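Local structure of metazoan TIR-STING fusion (Crassostrea gigas, 6WT6) at residues F217-Q222 / V330-V335; S234-H239 / S338-P343; N260-V265 / D272-G277. The protein joins a TIR domain to a STING-type ligand-binding domain in one oyster chain, and is probably a signalling protein of the STING family. One frame throughout, in Å; residues are numbered along the deposited sequence.

Contact 1 of 3, residues F217-Q222 / V330-V335; sequences FLFFPQ and VFYKDV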
ATOM      1  N   PHE A 217      -3.659 -15.806 -17.138  1.00 29.47           N
ATOM      2  CA  PHE A 217      -2.531 -14.957 -17.499  1.00 27.49           C
ATOM      3  C   PHE A 217      -2.860 -13.510 -17.155  1.00 21.96           C
ATOM      4  O   PHE A 217      -3.858 -12.962 -17.636  1.00 21.65           O
ATOM      5  CB  PHE A 217      -2.184 -15.120 -18.978  1.00 29.29           C
ATOM      6  CG  PHE A 217      -1.528 -16.433 -19.293  1.00 32.51           C
ATOM      7  CD1 PHE A 217      -0.156 -16.513 -19.468  1.00 32.02           C
ATOM      8  CD2 PHE A 217      -2.278 -17.595 -19.379  1.00 34.82           C
ATOM      9  CE1 PHE A 217       0.453 -17.720 -19.741  1.00 32.84           C
ATOM     10  CE2 PHE A 217      -1.674 -18.810 -19.653  1.00 35.15           C
ATOM     11  CZ  PHE A 217      -0.306 -18.872 -19.836  1.00 35.89           C
ATOM     12  N   LEU A 218      -2.035 -12.905 -16.307  1.00 20.20           N
ATOM     13  CA  LEU A 218      -2.239 -11.550 -15.814  1.00 19.95           C
ATOM     14  C   LEU A 218      -1.210 -10.642 -16.470  1.00 23.44           C
ATOM     15  O   LEU A 218      -0.002 -10.858 -16.325  1.00 26.00           O
ATOM     16  CB  LEU A 218      -2.114 -11.500 -14.292  1.00 19.54           C
ATOM     17  CG  LEU A 218      -3.067 -12.385 -13.492  1.00 17.57           C
ATOM     18  CD1 LEU A 218      -2.606 -12.462 -12.051  1.00 15.13           C
ATOM     19  CD2 LEU A 218      -4.499 -11.856 -13.583  1.00 19.89           C
ATOM     20  N   PHE A 219      -1.686  -9.632 -17.189  1.00 24.20           N
ATOM     21  CA  PHE A 219      -0.829  -8.826 -18.047  1.00 23.10           C
ATOM     22  C   PHE A 219      -0.375  -7.572 -17.316  1.00 22.90           C
ATOM     23  O   PHE A 219      -1.189  -6.856 -16.723  1.00 21.12           O
ATOM     24  CB  PHE A 219      -1.546  -8.484 -19.353  1.00 27.79           C
ATOM     25  CG  PHE A 219      -1.726  -9.672 -20.251  1.00 31.06           C
ATOM     26  CD1 PHE A 219      -0.743 -10.024 -21.161  1.00 32.28           C
ATOM     27  CD2 PHE A 219      -2.856 -10.468 -20.152  1.00 31.61           C
ATOM     28  CE1 PHE A 219      -0.898 -11.132 -21.974  1.00 34.87           C
ATOM     29  CE2 PHE A 219      -3.015 -11.576 -20.965  1.00 31.83           C
ATOM     30  CZ  PHE A 219      -2.035 -11.909 -21.875  1.00 31.22           C
ATOM     31  N   PHE A 220       0.931  -7.317 -17.373  1.00 24.16           N
ATOM     32  CA  PHE A 220       1.595  -6.271 -16.596  1.00 22.80           C
ATOM     33  C   PHE A 220       2.449  -5.461 -17.566  1.00 21.49           C
ATOM     34  O   PHE A 220       3.664  -5.677 -17.670  1.00 19.84           O
ATOM     35  CB  PHE A 220       2.431  -6.896 -15.473  1.00 21.63           C
ATOM     36  CG  PHE A 220       2.857  -5.935 -14.390  1.00 21.17           C
ATOM     37  CD1 PHE A 220       3.212  -4.623 -14.679  1.00 25.85           C
ATOM     38  CD2 PHE A 220       2.920  -6.361 -13.072  1.00 16.49           C
ATOM     39  CE1 PHE A 220       3.608  -3.756 -13.673  1.00 23.76           C
ATOM     40  CE2 PHE A 220       3.317  -5.503 -12.064  1.00 18.30           C
ATOM     41  CZ  PHE A 220       3.659  -4.197 -12.364  1.00 20.10           C
ATOM     42  N   PRO A 221       1.842  -4.530 -18.301  1.00 17.88           N
ATOM     43  CA  PRO A 221       2.635  -3.642 -19.161  1.00 21.22           C
ATOM     44  C   PRO A 221       3.522  -2.731 -18.326  1.00 23.32           C
ATOM     45  O   PRO A 221       3.105  -2.214 -17.288  1.00 21.64           O
ATOM     46  CB  PRO A 221       1.571  -2.845 -19.923  1.00 13.66           C
ATOM     47  CG  PRO A 221       0.375  -2.869 -19.019  1.00 13.59           C
ATOM     48  CD  PRO A 221       0.403  -4.221 -18.362  1.00 16.65           C
ATOM     49  N   GLN A 222       4.758  -2.528 -18.799  1.00 24.50           N
ATOM     50  CA  GLN A 222       5.723  -1.754 -18.022  1.00 24.80           C
ATOM     51  C   GLN A 222       5.260  -0.320 -17.801  1.00 23.54           C
ATOM     52  O   GLN A 222       5.579   0.283 -16.771  1.00 28.04           O
ATOM     53  CB  GLN A 222       7.088  -1.762 -18.710  1.00 28.29           C
ATOM     54  CG  GLN A 222       8.160  -1.000 -17.944  1.00 30.38           C
ATOM     55  CD  GLN A 222       9.520  -1.081 -18.602  1.00 33.98           C
ATOM     56  OE1 GLN A 222       9.681  -1.715 -19.642  1.00 37.74           O
ATOM     57  NE2 GLN A 222      10.510  -0.437 -17.997  1.00 33.93           N
ATOM     58  N   VAL A 330       2.370 -11.789 -16.699  1.00 20.97           N
ATOM     59  CA  VAL A 330       3.074 -11.544 -17.955  1.00 21.50           C
ATOM     60  C   VAL A 330       3.528 -10.088 -17.945  1.00 22.86           C
ATOM     61  O   VAL A 330       2.758  -9.181 -18.285  1.00 21.10           O
ATOM     62  CB  VAL A 330       2.191 -11.839 -19.175  1.00 21.45           C
ATOM     63  CG1 VAL A 330       2.963 -11.585 -20.479  1.00 17.87           C
ATOM     64  CG2 VAL A 330       1.650 -13.268 -19.122  1.00 20.48           C
ATOM     65  N   PHE A 331       4.779  -9.851 -17.561  1.00 22.43           N
ATOM     66  CA  PHE A 331       5.363  -8.521 -17.653  1.00 26.72           C
ATOM     67  C   PHE A 331       5.982  -8.337 -19.036  1.00 31.01           C
ATOM     68  O   PHE A 331       6.678  -9.228 -19.536  1.00 33.52           O
ATOM     69  CB  PHE A 331       6.413  -8.315 -16.562  1.00 28.15           C
ATOM     70  CG  PHE A 331       7.013  -6.935 -16.551  1.00 31.29           C
ATOM     71  CD1 PHE A 331       6.450  -5.926 -15.789  1.00 31.33           C
ATOM     72  CD2 PHE A 331       8.144  -6.649 -17.304  1.00 31.50           C
ATOM     73  CE1 PHE A 331       7.002  -4.656 -15.777  1.00 32.72           C
ATOM     74  CE2 PHE A 331       8.700  -5.383 -17.297  1.00 31.26           C
ATOM     75  CZ  PHE A 331       8.130  -4.387 -16.534  1.00 31.10           C
ATOM     76  N   TYR A 332       5.736  -7.177 -19.645  1.00 28.58           N
ATOM     77  CA  TYR A 332       6.224  -6.933 -20.993  1.00 23.68           C
ATOM     78  C   TYR A 332       6.355  -5.438 -21.223  1.00 25.62           C
ATOM     79  O   TYR A 332       5.639  -4.637 -20.614  1.00 24.97           O
ATOM     80  CB  TYR A 332       5.292  -7.548 -22.043  1.00 26.14           C
ATOM     81  CG  TYR A 332       3.893  -6.967 -22.036  1.00 27.38           C
ATOM     82  CD1 TYR A 332       2.921  -7.443 -21.156  1.00 25.60           C
ATOM     83  CD2 TYR A 332       3.540  -5.947 -22.913  1.00 25.02           C
ATOM     84  CE1 TYR A 332       1.641  -6.914 -21.146  1.00 24.86           C
ATOM     85  CE2 TYR A 332       2.267  -5.407 -22.908  1.00 25.70           C
ATOM     86  CZ  TYR A 332       1.319  -5.895 -22.028  1.00 27.26           C
ATOM     87  OH  TYR A 332       0.050  -5.360 -22.027  1.00 27.08           O
ATOM     88  N   LYS A 333       7.278  -5.077 -22.116  1.00 28.96           N
ATOM     89  CA  LYS A 333       7.424  -3.699 -22.576  1.00 28.43           C
ATOM     90  C   LYS A 333       6.357  -3.421 -23.624  1.00 27.75           C
ATOM     91  O   LYS A 333       6.419  -3.952 -24.739  1.00 27.72           O
ATOM     92  CB  LYS A 333       8.815  -3.461 -23.158  1.00 28.95           C
ATOM     93  CG  LYS A 333       9.956  -3.749 -22.200  1.00 35.34           C
ATOM     94  CD  LYS A 333      11.284  -3.232 -22.741  1.00 39.92           C
ATOM     95  CE  LYS A 333      12.450  -3.708 -21.885  1.00 44.16           C
ATOM     96  NZ  LYS A 333      13.715  -2.998 -22.209  1.00 50.43           N
ATOM     97  N   ASP A 334       5.382  -2.584 -23.275  1.00 24.74           N
ATOM     98  CA  ASP A 334       4.295  -2.249 -24.192  1.00 24.04           C
ATOM     99  C   ASP A 334       4.750  -1.114 -25.111  1.00 24.07           C
ATOM    100  O   ASP A 334       4.332   0.040 -24.993  1.00 24.80           O
ATOM    101  CB  ASP A 334       3.033  -1.892 -23.416  1.00 23.69           C
ATOM    102  CG  ASP A 334       3.289  -0.890 -22.310  1.00 26.59           C
ATOM    103  OD1 ASP A 334       4.392  -0.907 -21.733  1.00 30.65           O
ATOM    104  OD2 ASP A 334       2.386  -0.083 -22.013  1.00 28.25           O
ATOM    105  N   VAL A 335       5.628  -1.471 -26.049  1.00 26.90           N
ATOM    106  CA  VAL A 335       6.235  -0.503 -26.959  1.00 30.17           C
ATOM    107  C   VAL A 335       6.000  -0.823 -28.430  1.00 34.45           C
ATOM    108  O   VAL A 335       6.397  -0.019 -29.287  1.00 34.15           O
ATOM    109  CB  VAL A 335       7.753  -0.359 -26.700  1.00 29.70           C
ATOM    110  CG1 VAL A 335       8.028   0.097 -25.273  1.00 29.86           C
ATOM    111  CG2 VAL A 335       8.480  -1.671 -27.010  1.00 21.00           C
TER
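With CG of Tyr332 held between its backbone N and carbonyl carbon (chi1 62°), the phenol ring leans back over the neighbouring strand, and Pro221 lies against one of its faces. Pro221 CA stands 4.0 Å from the centroid of the Tyr332 ring, a CH-pi contact. On the other face of the sheet Phe331 has CG anti to its backbone N (chi1 -177°), which lets Phe331 CD1 meet Phe220 CD1 at 3.7 Å; the two ring planes are inclined at 59°. Further along, Phe331 CZ reaches Gln222 CB at 3.6 Å. The strands run parallel, joined by alternating backbone bonds: Val330 N gives a nearly straight one to Leu218 O at 2.6 Å, Val330 O receives from Phe220 N, Phe220 O receives from Tyr332 N, and Gln222 N gives to Tyr332 O at 2.9 Å. Past the last bridge Asp334 CG packs on Pro221 CB at 3.5 Å, its carboxylate hydrogen-bonded through OD2 to Ser223 OG. Helix 341-356 touches Phe217 and Tyr332, while helix 299-319 touches Phe220 and Phe331. Regular main-chain bonding thus fixes the register of this edge of the mixed sheet, and aromatic side chains on both faces pack against these helices.

Contact 2 of 3, residues S234-H239 / S338-P343; sequences SSLIKH and SSDAMP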
ATOM      1  N   SER A 234      -3.942  -6.130 -30.459  1.00 37.61           N
ATOM      2  CA  SER A 234      -3.780  -6.705 -31.789  1.00 37.96           C
ATOM      3  C   SER A 234      -5.101  -7.286 -32.269  1.00 41.36           C
ATOM      4  O   SER A 234      -5.788  -7.980 -31.510  1.00 40.34           O
ATOM      5  CB  SER A 234      -2.690  -7.786 -31.788  1.00 37.06           C
ATOM      6  OG  SER A 234      -2.532  -8.363 -33.075  1.00 36.37           O
ATOM      7  N   SER A 235      -5.446  -6.999 -33.527  1.00 43.70           N
ATOM      8  CA  SER A 235      -6.638  -7.575 -34.129  1.00 46.44           C
ATOM      9  C   SER A 235      -6.533  -9.085 -34.296  1.00 49.05           C
ATOM     10  O   SER A 235      -7.555  -9.733 -34.556  1.00 50.56           O
ATOM     11  CB  SER A 235      -6.900  -6.914 -35.477  1.00 49.04           C
ATOM     12  OG  SER A 235      -5.857  -7.211 -36.394  1.00 53.20           O
ATOM     13  N   LEU A 236      -5.337  -9.659 -34.146  1.00 46.41           N
ATOM     14  CA  LEU A 236      -5.156 -11.103 -34.212  1.00 44.61           C
ATOM     15  C   LEU A 236      -5.472 -11.802 -32.894  1.00 40.55           C
ATOM     16  O   LEU A 236      -5.412 -13.036 -32.834  1.00 37.90           O
ATOM     17  CB  LEU A 236      -3.725 -11.425 -34.648  1.00 43.19           C
ATOM     18  CG  LEU A 236      -3.364 -10.890 -36.036  1.00 48.77           C
ATOM     19  CD1 LEU A 236      -1.883 -11.094 -36.353  1.00 45.41           C
ATOM     20  CD2 LEU A 236      -4.243 -11.546 -37.089  1.00 48.72           C
ATOM     21  N   ILE A 237      -5.804 -11.054 -31.846  1.00 42.00           N
ATOM     22  CA  ILE A 237      -6.263 -11.612 -30.578  1.00 38.60           C
ATOM     23  C   ILE A 237      -7.785 -11.543 -30.573  1.00 43.26           C
ATOM     24  O   ILE A 237      -8.362 -10.451 -30.653  1.00 48.17           O
ATOM     25  CB  ILE A 237      -5.670 -10.850 -29.383  1.00 33.80           C
ATOM     26  CG1 ILE A 237      -4.144 -10.774 -29.497  1.00 35.55           C
ATOM     27  CG2 ILE A 237      -6.092 -11.501 -28.074  1.00 29.18           C
ATOM     28  CD1 ILE A 237      -3.503  -9.824 -28.498  1.00 34.83           C
ATOM     29  N   LYS A 238      -8.442 -12.701 -30.487  1.00 43.76           N
ATOM     30  CA  LYS A 238      -9.877 -12.807 -30.715  1.00 47.42           C
ATOM     31  C   LYS A 238     -10.612 -13.181 -29.436  1.00 45.50           C
ATOM     32  O   LYS A 238     -10.228 -14.133 -28.747  1.00 43.22           O
ATOM     33  CB  LYS A 238     -10.182 -13.839 -31.803  1.00 55.99           C
ATOM     34  CG  LYS A 238      -9.562 -13.534 -33.156  1.00 61.24           C
ATOM     35  CD  LYS A 238     -10.076 -14.503 -34.208  1.00 69.47           C
ATOM     36  CE  LYS A 238      -9.397 -14.296 -35.556  1.00 75.87           C
ATOM     37  NZ  LYS A 238     -10.007 -15.153 -36.615  1.00 80.75           N
ATOM     38  N   HIS A 239     -11.679 -12.443 -29.134  1.00 47.96           N
ATOM     39  CA  HIS A 239     -12.579 -12.819 -28.053  1.00 47.21           C
ATOM     40  C   HIS A 239     -13.220 -14.170 -28.349  1.00 49.53           C
ATOM     41  O   HIS A 239     -13.726 -14.398 -29.451  1.00 51.79           O
ATOM     42  CB  HIS A 239     -13.659 -11.752 -27.873  1.00 50.76           C
ATOM     43  CG  HIS A 239     -13.356 -10.746 -26.808  1.00 60.30           C
ATOM     44  ND1 HIS A 239     -12.675  -9.574 -27.058  1.00 63.15           N
ATOM     45  CD2 HIS A 239     -13.654 -10.733 -25.487  1.00 62.66           C
ATOM     46  CE1 HIS A 239     -12.562  -8.885 -25.935  1.00 63.15           C
ATOM     47  NE2 HIS A 239     -13.145  -9.568 -24.966  1.00 61.65           N
ATOM     48  N   SER A 338       3.217  -3.643 -34.077  1.00 36.97           N
ATOM     49  CA  SER A 338       2.979  -4.702 -35.049  1.00 36.73           C
ATOM     50  C   SER A 338       1.932  -5.678 -34.531  1.00 33.06           C
ATOM     51  O   SER A 338       1.869  -5.971 -33.334  1.00 28.20           O
ATOM     52  CB  SER A 338       4.277  -5.446 -35.356  1.00 39.29           C
ATOM     53  OG  SER A 338       4.045  -6.509 -36.262  1.00 45.00           O
ATOM     54  N   SER A 339       1.099  -6.175 -35.449  1.00 34.12           N
ATOM     55  CA  SER A 339       0.067  -7.137 -35.086  1.00 36.63           C
ATOM     56  C   SER A 339       0.642  -8.480 -34.660  1.00 38.63           C
ATOM     57  O   SER A 339      -0.086  -9.294 -34.087  1.00 36.65           O
ATOM     58  CB  SER A 339      -0.897  -7.339 -36.255  1.00 38.20           C
ATOM     59  OG  SER A 339      -1.757  -6.228 -36.397  1.00 44.22           O
ATOM     60  N   ASP A 340       1.920  -8.736 -34.936  1.00 42.07           N
ATOM     61  CA  ASP A 340       2.547  -9.999 -34.573  1.00 42.72           C
ATOM     62  C   ASP A 340       3.157  -9.982 -33.181  1.00 37.65           C
ATOM     63  O   ASP A 340       3.397 -11.052 -32.612  1.00 38.28           O
ATOM     64  CB  ASP A 340       3.649 -10.357 -35.572  1.00 43.63           C
ATOM     65  CG  ASP A 340       3.119 -10.555 -36.967  1.00 50.83           C
ATOM     66  OD1 ASP A 340       1.885 -10.637 -37.125  1.00 52.77           O
ATOM     67  OD2 ASP A 340       3.940 -10.621 -37.910  1.00 57.37           O
ATOM     68  N   ALA A 341       3.421  -8.797 -32.629  1.00 32.68           N
ATOM     69  CA  ALA A 341       4.253  -8.699 -31.434  1.00 33.11           C
ATOM     70  C   ALA A 341       3.554  -9.305 -30.221  1.00 34.42           C
ATOM     71  O   ALA A 341       4.087 -10.212 -29.573  1.00 34.29           O
ATOM     72  CB  ALA A 341       4.630  -7.238 -31.186  1.00 22.00           C
ATOM     73  N   MET A 342       2.363  -8.809 -29.893  1.00 34.38           N
ATOM     74  CA  MET A 342       1.666  -9.297 -28.707  1.00 35.70           C
ATOM     75  C   MET A 342       1.197 -10.739 -28.898  1.00 35.33           C
ATOM     76  O   MET A 342       1.344 -11.549 -27.974  1.00 35.99           O
ATOM     77  CB  MET A 342       0.489  -8.386 -28.344  1.00 38.38           C
ATOM     78  CG  MET A 342      -0.232  -8.789 -27.069  1.00 49.95           C
ATOM     79  SD  MET A 342       0.772  -8.513 -25.600  1.00 58.21           S
ATOM     80  CE  MET A 342       1.108  -6.767 -25.781  1.00 61.36           C
ATOM     81  N   PRO A 343       0.629 -11.113 -30.054  1.00 37.98           N
ATOM     82  CA  PRO A 343       0.335 -12.540 -30.275  1.00 39.77           C
ATOM     83  C   PRO A 343       1.527 -13.467 -30.089  1.00 39.43           C
ATOM     84  O   PRO A 343       1.371 -14.546 -29.502  1.00 41.03           O
ATOM     85  CB  PRO A 343      -0.180 -12.558 -31.720  1.00 38.27           C
ATOM     86  CG  PRO A 343      -0.866 -11.260 -31.858  1.00 35.67           C
ATOM     87  CD  PRO A 343      -0.007 -10.279 -31.096  1.00 37.64           C
TER
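Ser234 lays its CB and OG against the ring of Pro343, with CB 3.7 Å from Pro343 CD, while the same hydroxyl turns to the carbonyl of Ser339. With OG anti to the backbone N (chi1 179°), Ser234 OG donates to Ser339 O at 2.8 Å, arriving in the carbonyl plane on a lone pair at a C=O...O angle of 118°. The oxygen also accepts from Leu236 N at 3.3 Å, closing an ST turn, so it serves as donor in one bond and acceptor in the other: one out to the other segment, one back to its own chain. The type I beta turn from Ser234 to Ile237 brings two apolar side chains to the same partner. Leu236 CB approaches Pro343 CG at 4.0 Å, and Leu236 CD1 ends 3.4 Å from Ser339 O. Ile237 crosses Pro343 at about a right angle and sends CD1 on to Met342 CG at 3.7 Å. Ile237 also packs on Ala231 and on Tyr263, and Pro343 on Val265, so the N-terminal part of the helix is seated beside strand 260-266. Most of the contact beyond the single hydrogen bond is apolar, with Leu236 and Ile237 against Pro343 and Met342; one hydroxyl, used as donor and acceptor, probably fixes how the turn faces the helix.

Contact 3 of 3, residues N260-V265 / D272-G277; sequences NTIYSV and DYFFAG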
ATOM      1  N   ASN A 260     -14.317 -14.276 -16.242  1.00 60.31           N
ATOM      2  CA  ASN A 260     -12.999 -14.099 -16.835  1.00 54.39           C
ATOM      3  C   ASN A 260     -13.053 -14.419 -18.321  1.00 51.63           C
ATOM      4  O   ASN A 260     -13.693 -15.391 -18.730  1.00 54.58           O
ATOM      5  CB  ASN A 260     -11.965 -14.993 -16.148  1.00 53.16           C
ATOM      6  CG  ASN A 260     -11.734 -14.609 -14.710  1.00 52.24           C
ATOM      7  OD1 ASN A 260     -10.820 -13.848 -14.398  1.00 48.77           O
ATOM      8  ND2 ASN A 260     -12.571 -15.127 -13.820  1.00 55.17           N
ATOM      9  N   THR A 261     -12.360 -13.616 -19.120  1.00 47.07           N
ATOM     10  CA  THR A 261     -12.502 -13.667 -20.569  1.00 42.68           C
ATOM     11  C   THR A 261     -11.509 -14.637 -21.205  1.00 36.24           C
ATOM     12  O   THR A 261     -10.363 -14.760 -20.762  1.00 30.36           O
ATOM     13  CB  THR A 261     -12.322 -12.268 -21.156  1.00 44.94           C
ATOM     14  OG1 THR A 261     -13.210 -11.366 -20.487  1.00 50.10           O
ATOM     15  CG2 THR A 261     -12.650 -12.261 -22.635  1.00 46.25           C
ATOM     16  N   ILE A 262     -11.961 -15.320 -22.256  1.00 36.55           N
ATOM     17  CA  ILE A 262     -11.139 -16.254 -23.016  1.00 35.78           C
ATOM     18  C   ILE A 262     -10.785 -15.618 -24.352  1.00 37.79           C
ATOM     19  O   ILE A 262     -11.658 -15.079 -25.046  1.00 40.83           O
ATOM     20  CB  ILE A 262     -11.855 -17.597 -23.228  1.00 37.32           C
ATOM     21  CG1 ILE A 262     -12.354 -18.148 -21.889  1.00 35.03           C
ATOM     22  CG2 ILE A 262     -10.915 -18.590 -23.895  1.00 40.35           C
ATOM     23  CD1 ILE A 262     -11.249 -18.391 -20.891  1.00 31.63           C
ATOM     24  N   TYR A 263      -9.512 -15.681 -24.712  1.00 36.32           N
ATOM     25  CA  TYR A 263      -9.040 -15.179 -25.990  1.00 34.94           C
ATOM     26  C   TYR A 263      -8.359 -16.300 -26.760  1.00 33.83           C
ATOM     27  O   TYR A 263      -8.012 -17.348 -26.204  1.00 34.06           O
ATOM     28  CB  TYR A 263      -8.068 -14.007 -25.816  1.00 32.10           C
ATOM     29  CG  TYR A 263      -8.656 -12.808 -25.111  1.00 36.78           C
ATOM     30  CD1 TYR A 263      -9.295 -11.804 -25.823  1.00 37.31           C
ATOM     31  CD2 TYR A 263      -8.563 -12.674 -23.730  1.00 34.02           C
ATOM     32  CE1 TYR A 263      -9.829 -10.703 -25.187  1.00 36.39           C
ATOM     33  CE2 TYR A 263      -9.094 -11.573 -23.083  1.00 36.86           C
ATOM     34  CZ  TYR A 263      -9.724 -10.591 -23.820  1.00 36.75           C
ATOM     35  OH  TYR A 263     -10.258  -9.492 -23.191  1.00 40.42           O
ATOM     36  N   SER A 264      -8.176 -16.061 -28.054  1.00 30.61           N
ATOM     37  CA  SER A 264      -7.435 -16.951 -28.931  1.00 37.74           C
ATOM     38  C   SER A 264      -6.274 -16.194 -29.559  1.00 43.42           C
ATOM     39  O   SER A 264      -6.329 -14.973 -29.744  1.00 44.50           O
ATOM     40  CB  SER A 264      -8.333 -17.523 -30.033  1.00 45.36           C
ATOM     41  OG  SER A 264      -7.715 -18.621 -30.678  1.00 48.29           O
ATOM     42  N   VAL A 265      -5.224 -16.933 -29.900  1.00 45.13           N
ATOM     43  CA  VAL A 265      -4.033 -16.348 -30.502  1.00 41.68           C
ATOM     44  C   VAL A 265      -3.399 -17.397 -31.409  1.00 42.06           C
ATOM     45  O   VAL A 265      -3.373 -18.587 -31.080  1.00 42.31           O
ATOM     46  CB  VAL A 265      -3.065 -15.835 -29.412  1.00 43.91           C
ATOM     47  CG1 VAL A 265      -2.679 -16.949 -28.455  1.00 48.35           C
ATOM     48  CG2 VAL A 265      -1.847 -15.230 -30.025  1.00 46.81           C
ATOM     49  N   ASP A 272      -4.204 -22.306 -33.326  1.00 56.23           N
ATOM     50  CA  ASP A 272      -4.830 -21.404 -32.369  1.00 55.83           C
ATOM     51  C   ASP A 272      -4.540 -21.880 -30.955  1.00 53.32           C
ATOM     52  O   ASP A 272      -4.674 -23.072 -30.651  1.00 53.95           O
ATOM     53  CB  ASP A 272      -6.343 -21.318 -32.592  1.00 64.02           C
ATOM     54  CG  ASP A 272      -6.700 -20.683 -33.921  1.00 74.85           C
ATOM     55  OD1 ASP A 272      -5.813 -20.058 -34.527  1.00 79.84           O
ATOM     56  OD2 ASP A 272      -7.853 -20.858 -34.382  1.00 79.82           O
ATOM     57  N   TYR A 273      -4.144 -20.944 -30.096  1.00 48.45           N
ATOM     58  CA  TYR A 273      -3.918 -21.203 -28.684  1.00 40.36           C
ATOM     59  C   TYR A 273      -4.865 -20.336 -27.872  1.00 40.20           C
ATOM     60  O   TYR A 273      -5.024 -19.145 -28.163  1.00 38.60           O
ATOM     61  CB  TYR A 273      -2.462 -20.927 -28.305  1.00 38.37           C
ATOM     62  CG  TYR A 273      -1.524 -22.044 -28.693  1.00 41.47           C
ATOM     63  CD1 TYR A 273      -0.999 -22.125 -29.978  1.00 45.69           C
ATOM     64  CD2 TYR A 273      -1.179 -23.035 -27.782  1.00 42.46           C
ATOM     65  CE1 TYR A 273      -0.144 -23.154 -30.341  1.00 47.00           C
ATOM     66  CE2 TYR A 273      -0.327 -24.068 -28.133  1.00 43.10           C
ATOM     67  CZ  TYR A 273       0.189 -24.122 -29.414  1.00 46.55           C
ATOM     68  OH  TYR A 273       1.038 -25.149 -29.767  1.00 45.85           O
ATOM     69  N   PHE A 274      -5.495 -20.938 -26.868  1.00 38.07           N
ATOM     70  CA  PHE A 274      -6.508 -20.280 -26.060  1.00 34.99           C
ATOM     71  C   PHE A 274      -5.966 -19.965 -24.672  1.00 33.85           C
ATOM     72  O   PHE A 274      -5.132 -20.695 -24.125  1.00 33.12           O
ATOM     73  CB  PHE A 274      -7.761 -21.155 -25.934  1.00 35.15           C
ATOM     74  CG  PHE A 274      -8.506 -21.353 -27.226  1.00 31.41           C
ATOM     75  CD1 PHE A 274      -8.124 -22.345 -28.114  1.00 36.38           C
ATOM     76  CD2 PHE A 274      -9.601 -20.564 -27.541  1.00 26.41           C
ATOM     77  CE1 PHE A 274      -8.810 -22.541 -29.301  1.00 35.47           C
ATOM     78  CE2 PHE A 274     -10.296 -20.756 -28.728  1.00 32.96           C
ATOM     79  CZ  PHE A 274      -9.897 -21.746 -29.609  1.00 32.88           C
ATOM     80  N   PHE A 275      -6.453 -18.870 -24.097  1.00 29.72           N
ATOM     81  CA  PHE A 275      -6.019 -18.499 -22.761  1.00 29.07           C
ATOM     82  C   PHE A 275      -7.071 -17.617 -22.108  1.00 31.29           C
ATOM     83  O   PHE A 275      -7.744 -16.828 -22.779  1.00 30.76           O
ATOM     84  CB  PHE A 275      -4.666 -17.775 -22.796  1.00 30.74           C
ATOM     85  CG  PHE A 275      -4.684 -16.464 -23.544  1.00 33.07           C
ATOM     86  CD1 PHE A 275      -4.587 -16.430 -24.931  1.00 30.31           C
ATOM     87  CD2 PHE A 275      -4.778 -15.263 -22.858  1.00 33.02           C
ATOM     88  CE1 PHE A 275      -4.594 -15.222 -25.614  1.00 30.99           C
ATOM     89  CE2 PHE A 275      -4.783 -14.052 -23.537  1.00 31.13           C
ATOM     90  CZ  PHE A 275      -4.691 -14.033 -24.916  1.00 29.42           C
ATOM     91  N   ALA A 276      -7.213 -17.778 -20.795  1.00 29.37           N
ATOM     92  CA  ALA A 276      -7.903 -16.783 -19.989  1.00 29.90           C
ATOM     93  C   ALA A 276      -6.906 -15.698 -19.616  1.00 28.26           C
ATOM     94  O   ALA A 276      -5.815 -15.994 -19.121  1.00 26.41           O
ATOM     95  CB  ALA A 276      -8.505 -17.412 -18.737  1.00 31.92           C
ATOM     96  N   GLY A 277      -7.262 -14.450 -19.863  1.00 23.58           N
ATOM     97  CA  GLY A 277      -6.321 -13.364 -19.658  1.00 24.87           C
ATOM     98  C   GLY A 277      -7.013 -12.060 -19.331  1.00 25.26           C
ATOM     99  O   GLY A 277      -8.151 -11.810 -19.745  1.00 28.27           O
TER
HETATM  100  O   HOH W   1      -9.873  -9.589 -19.900  1.00 45.09           O
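Tyr263 and Phe275 form a hydrogen-bonded antiparallel pair in which both main-chain groups of each residue are used across the contact. Tyr263 N gives an almost straight bond to Phe275 O at 2.9 Å (N-H...O angle 175°), and Phe275 N returns one to Tyr263 O at 3.0 Å. The next hydrogen-bonded pair repeats the exchange: Val265 N donates to Tyr273 O, and Tyr273 N to Val265 O at 2.7 Å. At the far end Thr261 O takes a longer bond, 3.2 Å, from Gly277 N. The carbonyl of Gly277 accepts from a water, at 2.8 Å from Gly277 O, and the same water makes a weak hydrogen bond with Tyr263 OH; that hydroxyl has a firmer partner in Ser229 OG. Asp272 OD1 is hydrogen-bonded to OG1 of Thr266, the last residue of strand 260-266. Tyr263, Val265, Tyr273 and Phe275 lie on one face of the sheet, Ile262, Ser264, Phe274 and Ala276 on the other. A chi1 of 63° folds the Phe275 ring back across the neighbouring strand, and Tyr263 CB sits over one face, 3.5 Å from Phe275 CZ. Ser264 OG lies over a face of the Phe274 ring, and Ile262 CD1 touches Ala276 CB at 3.6 Å. This beta hairpin supplies the second and third strands of the five-stranded sheet: Ile262 and Ser264 bond onward to strand 238-243, Phe275 and Ala276 pack on strand 212-221, and helix 341-356 covers Val265, Tyr273 and Phe275.

How the contacts relate
All three contacts belong to the STING domain, and each draws on the same five-stranded mixed sheet. Contacts 1 and 3 are buried strand pairings, parallel in contact 1 and antiparallel in contact 3, and they meet where Phe217 N probably bonds to Ala276 O. Contact 2 is only partly buried and is poorer in polar bonds, resting on one serine hydroxyl and a proline. It touches both of the others: Met342 CE comes 3.4 Å from Tyr332 CE2 of contact 1, while His239 CE1 lies 3.4 Å from Tyr263 CE1 of contact 3. Helix 341-356 is common ground: its N-terminal part lies in contact 2, and it packs against side chains of both strand pairs.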